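Local coordinates for protein pyruvate kinase (Toxoplasma gondii, PDB 3GG8) that catalyses the last step of glycolysis, transferring the phosphoryl group of phosphoenolpyruvate to ADP to give pyruvate and ATP, at residues L126-D131 with I158-G163. Sequence-based numbering, arbitrary orientation.
Sequences LKIVTD and ILIADG
Ile128 sets its CD1 methyl against the ends of both Ile158 and Ile160, facing the gap between them, 4.4 Å from Ile158 CD1 and 4.2 Å from Ile160 CD1. Ile158 CD1 and Ile160 CD1 sit 6.5 Å apart, too far to touch, and the Ile128 methyl bridges them. Its reach comes from an extended branch, with CD1 anti to CA (chi2 176°), so that CG1-CD1 points straight at the opposing strand while CG2 stays back. Leu126, on the same strand face two residues earlier, adds a second prong: CG is anti to the backbone N (chi1 172°), and the CD2 branch goes forward, meeting Ile160 CD1 at 4.3 Å. Leu126 CD2 is also 4.4 Å from Ile128 CD1, so these two methyls and Ile160 CD1 form a nearly equilateral triangle. The contact is wholly apolar and made by methyl ends, with the backbones well apart: the nearest CA atoms, those of Ile128 and Ile158, are 10.3 Å from each other. Strands 126-129 and 158-160 run at right angles, their axes 11.8 Å apart at closest, a gap that side-chain ends alone span; as in any strand, alternate residues face inward. Ile141 and Cys143 extend the apolar lining beside Ile128, and Val167, Val169 and Met193 do so round Ile158. Both strands belong to one mixed sheet, separated in it by strands 165-172 and 176-181; its curvature brings their inner faces together. Such orthogonal packing of inward aliphatic side chains is that of a small beta-barrel core, here the B domain of pyruvate kinase, inserted after the third strand of the (beta/alpha)8 barrel.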
loop_
_atom_site.group_PDB
_atom_site.type_symbol
_atom_site.label_atom_id
_atom_site.label_comp_id
_atom_site.label_asym_id
_atom_site.label_seq_id
_atom_site.Cartn_x
_atom_site.Cartn_y
_atom_site.Cartn_z
ATOM N N LEU C 126 -0.502 54.810 25.160
ATOM C CA LEU C 126 -0.180 55.502 23.906
ATOM C C LEU C 126 -1.425 55.766 23.052
ATOM O O LEU C 126 -2.100 54.834 22.604
ATOM C CB LEU C 126 0.851 54.718 23.092
ATOM C CG LEU C 126 1.210 55.153 21.661
ATOM C CD1 LEU C 126 1.889 56.526 21.615
ATOM C CD2 LEU C 126 2.107 54.092 21.026
ATOM N N LYS C 127 -1.717 57.042 22.834
ATOM C CA LYS C 127 -2.775 57.438 21.929
ATOM C C LYS C 127 -2.230 57.396 20.508
ATOM O O LYS C 127 -1.148 57.923 20.241
ATOM C CB LYS C 127 -3.267 58.845 22.282
ATOM C CG LYS C 127 -4.478 59.320 21.500
ATOM C CD LYS C 127 -5.131 60.458 22.250
ATOM C CE LYS C 127 -6.050 61.281 21.361
ATOM N NZ LYS C 127 -6.756 62.317 22.193
ATOM N N ILE C 128 -2.955 56.741 19.605
ATOM C CA ILE C 128 -2.609 56.805 18.194
ATOM C C ILE C 128 -3.710 57.511 17.431
ATOM O O ILE C 128 -4.827 57.020 17.355
ATOM C CB ILE C 128 -2.317 55.420 17.593
ATOM C CG1 ILE C 128 -1.172 54.747 18.349
ATOM C CG2 ILE C 128 -1.978 55.535 16.079
ATOM C CD1 ILE C 128 -0.879 53.346 17.877
ATOM N N VAL C 129 -3.379 58.665 16.862
ATOM C CA VAL C 129 -4.365 59.509 16.170
ATOM C C VAL C 129 -4.324 59.357 14.647
ATOM O O VAL C 129 -3.349 58.845 14.086
ATOM C CB VAL C 129 -4.231 61.024 16.547
ATOM C CG1 VAL C 129 -4.228 61.230 18.074
ATOM C CG2 VAL C 129 -2.997 61.663 15.895
ATOM N N THR C 130 -5.386 59.835 14.004
ATOM C CA THR C 130 -5.574 59.747 12.566
ATOM C C THR C 130 -5.100 61.028 11.822
ATOM O O THR C 130 -4.908 61.004 10.610
ATOM C CB THR C 130 -7.072 59.394 12.256
ATOM O OG1 THR C 130 -7.250 57.965 12.256
ATOM C CG2 THR C 130 -7.530 59.957 10.915
ATOM N N ASP C 131 -4.909 62.133 12.545
ATOM C CA ASP C 131 -4.360 63.374 11.960
ATOM C C ASP C 131 -2.856 63.234 11.736
ATOM O O ASP C 131 -2.069 63.298 12.681
ATOM C CB ASP C 131 -4.670 64.593 12.852
ATOM C CG ASP C 131 -4.163 65.919 12.261
ATOM O OD1 ASP C 131 -4.331 66.964 12.924
ATOM O OD2 ASP C 131 -3.608 65.934 11.151
ATOM N N ILE C 158 -1.655 46.009 17.973
ATOM C CA ILE C 158 -0.963 46.747 16.912
ATOM C C ILE C 158 0.548 46.683 17.123
ATOM O O ILE C 158 1.042 47.017 18.212
ATOM C CB ILE C 158 -1.380 48.244 16.837
ATOM C CG1 ILE C 158 -2.874 48.410 16.592
ATOM C CG2 ILE C 158 -0.595 48.971 15.742
ATOM C CD1 ILE C 158 -3.337 49.850 16.805
ATOM N N LEU C 159 1.265 46.265 16.081
ATOM C CA LEU C 159 2.732 46.224 16.076
ATOM C C LEU C 159 3.341 47.441 15.377
ATOM O O LEU C 159 2.845 47.889 14.327
ATOM C CB LEU C 159 3.238 44.933 15.424
ATOM C CG LEU C 159 3.657 43.765 16.323
ATOM C CD1 LEU C 159 2.560 43.363 17.273
ATOM C CD2 LEU C 159 4.068 42.581 15.481
ATOM N N ILE C 160 4.414 47.967 15.965
ATOM C CA ILE C 160 5.068 49.193 15.496
ATOM C C ILE C 160 6.574 48.982 15.366
ATOM O O ILE C 160 7.194 48.387 16.250
ATOM C CB ILE C 160 4.789 50.380 16.448
ATOM C CG1 ILE C 160 3.286 50.645 16.533
ATOM C CG2 ILE C 160 5.532 51.635 15.987
ATOM C CD1 ILE C 160 2.866 51.447 17.748
ATOM N N ALA C 161 7.149 49.462 14.261
ATOM C CA ALA C 161 8.606 49.390 14.009
ATOM C C ALA C 161 9.151 47.958 13.926
ATOM O O ALA C 161 9.905 47.514 14.801
ATOM C CB ALA C 161 9.389 50.207 15.052
ATOM N N ASP C 162 8.783 47.264 12.847
ATOM C CA ASP C 162 9.101 45.846 12.662
ATOM C C ASP C 162 8.829 45.003 13.919
ATOM O O ASP C 162 9.614 44.114 14.272
ATOM C CB ASP C 162 10.551 45.666 12.164
ATOM C CG ASP C 162 10.803 46.367 10.828
ATOM O OD1 ASP C 162 11.944 46.813 10.591
ATOM O OD2 ASP C 162 9.857 46.497 10.023
ATOM N N GLY C 163 7.704 45.279 14.572
ATOM C CA GLY C 163 7.286 44.546 15.762
ATOM C C GLY C 163 8.129 44.852 16.976
ATOM O O GLY C 163 8.137 44.072 17.919
#